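Local coordinates for protein predicted DNA-binding transcriptional regulator (Aliivibrio fischeri ES114, PDB 7DWN) that probably binds cis-regulatory DNA as a tetrameric LysR-type transcriptional regulator and so controls transcription, at residues L90-A100 against Y120-I129. Residues are numbered along the deposited sequence; the frame is centred on the assembly and turned at random.
Sequences LGGNVVQVAAA and YKPILSVEAI
Strands 94-99 and 123-128 are the two parallel strands of a beta-alpha-beta unit, joined through helix 101-114. The unit belongs to the LysR substrate-binding domain, which has a periplasmic-binding-protein-like fold. The backbone N and O of Val95, Val97 and Ala99 bond to Ile123, Ser125, Glu127 and Ile129. Val95 N donates to Ile123 O at 2.9 Å, and Val95 O accepts from Ser125 N. Val97 repeats this pattern with Ser125 O and Glu127 N; its N-H points almost straight at Ser125 O (173°). Ala99 N then bonds to Glu127 O at 2.9 Å. The end bonds are weak for different reasons: Ile123 N to Asn93 O is long at 3.4 Å, whereas Ile129 N to Ala99 O is short at 2.8 Å but bent to 124°.

Val95, Val97, Leu124 and Val126 share the buried face, which packs partly on helix 101-114. Val126 places CG1 anti to its backbone N (chi1 -173°), and this methyl lies 4.1 Å from Ala99 CB. On the other face, Val94 CG2 rests on Ser125 CB. Strand 145-149 pairs with the far edge of strand 94-99. Leu124, Ser125 and Val126 continue the sheet by parallel pairing with a strand of the second subunit, so strand 123-128 lies at the subunit interface. There, Ser221 of that subunit hydrogen-bonds Val126 O.

Before strand 94-99, Leu90 ends helix 85-90, and a type I turn from Gly91 to Val94 leads into the strand. The side chains of Leu90 and Ile123 cross at about a right angle, with Leu90 CD1 3.5 Å from Ile123 CG2.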
loop_
_atom_site.group_PDB
_atom_site.type_symbol
_atom_site.label_atom_id
_atom_site.label_comp_id
_atom_site.label_asym_id
_atom_site.label_seq_id
_atom_site.Cartn_x
_atom_site.Cartn_y
_atom_site.Cartn_z
ATOM N N LEU A 90 5.290 -9.831 28.166
ATOM C CA LEU A 90 5.820 -11.154 28.473
ATOM C C LEU A 90 7.325 -11.167 28.709
ATOM O O LEU A 90 7.830 -12.112 29.327
ATOM C CB LEU A 90 5.469 -12.138 27.351
ATOM C CG LEU A 90 4.060 -12.741 27.399
ATOM C CD1 LEU A 90 3.791 -13.303 28.779
ATOM C CD2 LEU A 90 2.979 -11.742 27.013
ATOM N N GLY A 91 8.048 -10.159 28.240
ATOM C CA GLY A 91 9.468 -10.033 28.502
ATOM C C GLY A 91 10.303 -10.266 27.255
ATOM O O GLY A 91 9.799 -10.574 26.173
ATOM N N GLY A 92 11.615 -10.112 27.437
ATOM C CA GLY A 92 12.564 -10.285 26.352
ATOM C C GLY A 92 12.730 -11.712 25.876
ATOM O O GLY A 92 13.297 -11.923 24.799
ATOM N N ASN A 93 12.258 -12.691 26.647
ATOM C CA ASN A 93 12.302 -14.090 26.245
ATOM C C ASN A 93 11.024 -14.539 25.545
ATOM O O ASN A 93 10.740 -15.741 25.502
ATOM C CB ASN A 93 12.578 -14.981 27.459
ATOM C CG ASN A 93 13.927 -14.702 28.094
ATOM O OD1 ASN A 93 14.883 -14.328 27.414
ATOM N ND2 ASN A 93 14.010 -14.882 29.408
ATOM N N VAL A 94 10.245 -13.602 24.999
ATOM C CA VAL A 94 9.040 -13.968 24.267
ATOM C C VAL A 94 9.427 -14.538 22.909
ATOM O O VAL A 94 10.352 -14.049 22.244
ATOM C CB VAL A 94 8.100 -12.757 24.126
ATOM C CG1 VAL A 94 8.778 -11.623 23.362
ATOM C CG2 VAL A 94 6.796 -13.161 23.449
ATOM N N VAL A 95 8.738 -15.600 22.504
ATOM C CA VAL A 95 8.940 -16.230 21.206
ATOM C C VAL A 95 7.605 -16.207 20.477
ATOM O O VAL A 95 6.622 -16.793 20.952
ATOM C CB VAL A 95 9.478 -17.664 21.341
ATOM C CG1 VAL A 95 9.793 -18.248 19.973
ATOM C CG2 VAL A 95 10.715 -17.679 22.224
ATOM N N GLN A 96 7.567 -15.512 19.342
ATOM C CA GLN A 96 6.355 -15.378 18.540
ATOM C C GLN A 96 6.257 -16.578 17.611
ATOM O O GLN A 96 7.093 -16.749 16.717
ATOM C CB GLN A 96 6.374 -14.073 17.750
ATOM C CG GLN A 96 6.498 -12.835 18.613
ATOM C CD GLN A 96 6.606 -11.561 17.799
ATOM O OE1 GLN A 96 5.632 -11.111 17.196
ATOM N NE2 GLN A 96 7.797 -10.972 17.778
ATOM N N VAL A 97 5.240 -17.408 17.818
ATOM C CA VAL A 97 5.044 -18.622 17.040
ATOM C C VAL A 97 3.702 -18.527 16.335
ATOM O O VAL A 97 2.652 -18.484 16.988
ATOM C CB VAL A 97 5.106 -19.881 17.918
ATOM C CG1 VAL A 97 4.738 -21.107 17.099
ATOM C CG2 VAL A 97 6.490 -20.033 18.526
ATOM N N ALA A 98 3.735 -18.486 15.010
ATOM C CA ALA A 98 2.536 -18.693 14.215
ATOM C C ALA A 98 2.376 -20.185 13.969
ATOM O O ALA A 98 3.347 -20.882 13.662
ATOM C CB ALA A 98 2.618 -17.933 12.891
ATOM N N ALA A 99 1.153 -20.681 14.127
ATOM C CA ALA A 99 0.944 -22.118 14.066
ATOM C C ALA A 99 -0.445 -22.428 13.536
ATOM O O ALA A 99 -1.392 -21.663 13.738
ATOM C CB ALA A 99 1.133 -22.770 15.442
ATOM N N ALA A 100 -0.550 -23.559 12.845
ATOM C CA ALA A 100 -1.856 -24.114 12.531
ATOM C C ALA A 100 -2.534 -24.559 13.819
ATOM O O ALA A 100 -1.882 -25.067 14.737
ATOM C CB ALA A 100 -1.721 -25.286 11.561
ATOM N N TYR A 120 14.515 -22.601 33.682
ATOM C CA TYR A 120 14.249 -21.367 32.941
ATOM C C TYR A 120 13.339 -21.686 31.762
ATOM O O TYR A 120 13.753 -22.316 30.784
ATOM C CB TYR A 120 15.546 -20.660 32.519
ATOM C CG TYR A 120 15.613 -20.078 31.118
ATOM C CD1 TYR A 120 14.757 -19.065 30.708
ATOM C CD2 TYR A 120 16.579 -20.513 30.217
ATOM C CE1 TYR A 120 14.836 -18.531 29.433
ATOM C CE2 TYR A 120 16.666 -19.979 28.942
ATOM C CZ TYR A 120 15.792 -18.988 28.556
ATOM O OH TYR A 120 15.865 -18.447 27.294
ATOM N N LYS A 121 12.082 -21.269 31.875
ATOM C CA LYS A 121 11.070 -21.587 30.888
ATOM C C LYS A 121 10.868 -20.384 29.981
ATOM O O LYS A 121 10.613 -19.274 30.484
ATOM C CB LYS A 121 9.769 -21.983 31.579
ATOM C CG LYS A 121 8.521 -21.201 31.211
ATOM C CD LYS A 121 7.733 -20.848 32.461
ATOM C CE LYS A 121 6.507 -20.040 32.116
ATOM N NZ LYS A 121 5.702 -20.702 31.053
ATOM N N PRO A 122 11.048 -20.523 28.672
ATOM C CA PRO A 122 10.737 -19.418 27.761
ATOM C C PRO A 122 9.236 -19.218 27.657
ATOM O O PRO A 122 8.436 -20.085 28.013
ATOM C CB PRO A 122 11.336 -19.876 26.422
ATOM C CG PRO A 122 12.341 -20.919 26.790
ATOM C CD PRO A 122 11.796 -21.603 28.004
ATOM N N ILE A 123 8.863 -18.042 27.170
ATOM C CA ILE A 123 7.469 -17.629 27.081
ATOM C C ILE A 123 7.042 -17.664 25.621
ATOM O O ILE A 123 7.725 -17.105 24.755
ATOM C CB ILE A 123 7.257 -16.230 27.681
ATOM C CG1 ILE A 123 7.763 -16.183 29.125
ATOM C CG2 ILE A 123 5.797 -15.874 27.626
ATOM C CD1 ILE A 123 7.016 -17.101 30.061
ATOM N N LEU A 124 5.914 -18.318 25.352
ATOM C CA LEU A 124 5.385 -18.459 24.003
ATOM C C LEU A 124 4.241 -17.482 23.774
ATOM O O LEU A 124 3.406 -17.267 24.658
ATOM C CB LEU A 124 4.887 -19.886 23.758
ATOM C CG LEU A 124 5.857 -21.052 23.956
ATOM C CD1 LEU A 124 5.120 -22.375 23.809
ATOM C CD2 LEU A 124 7.009 -20.965 22.968
ATOM N N SER A 125 4.205 -16.895 22.580
ATOM C CA SER A 125 3.045 -16.155 22.088
ATOM C C SER A 125 2.613 -16.849 20.802
ATOM O O SER A 125 3.226 -16.648 19.749
ATOM C CB SER A 125 3.373 -14.685 21.851
ATOM O OG SER A 125 2.373 -14.070 21.058
ATOM N N VAL A 126 1.573 -17.672 20.890
ATOM C CA VAL A 126 1.158 -18.541 19.794
ATOM C C VAL A 126 -0.081 -17.948 19.139
ATOM O O VAL A 126 -1.132 -17.816 19.778
ATOM C CB VAL A 126 0.890 -19.972 20.284
ATOM C CG1 VAL A 126 0.629 -20.889 19.101
ATOM C CG2 VAL A 126 2.066 -20.473 21.108
ATOM N N GLU A 127 0.037 -17.599 17.864
ATOM C CA GLU A 127 -1.069 -17.065 17.085
ATOM C C GLU A 127 -1.369 -17.996 15.920
ATOM O O GLU A 127 -0.455 -18.588 15.336
ATOM C CB GLU A 127 -0.754 -15.657 16.571
ATOM C CG GLU A 127 -0.679 -14.606 17.668
ATOM C CD GLU A 127 -2.041 -14.270 18.249
ATOM O OE1 GLU A 127 -2.956 -13.938 17.463
ATOM O OE2 GLU A 127 -2.198 -14.346 19.487
ATOM N N ALA A 128 -2.655 -18.125 15.591
ATOM C CA ALA A 128 -3.063 -18.989 14.492
ATOM C C ALA A 128 -2.490 -18.484 13.173
ATOM O O ALA A 128 -2.311 -17.281 12.964
ATOM C CB ALA A 128 -4.587 -19.073 14.412
ATOM N N ILE A 129 -2.205 -19.422 12.278
ATOM C CA ILE A 129 -1.521 -19.116 11.028
ATOM C C ILE A 129 -2.505 -18.531 10.023
ATOM O O ILE A 129 -3.711 -18.804 10.062
ATOM C CB ILE A 129 -0.836 -20.384 10.475
ATOM C CG1 ILE A 129 0.067 -20.048 9.287
ATOM C CG2 ILE A 129 -1.874 -21.418 10.069
ATOM C CD1 ILE A 129 0.572 -21.261 8.540
#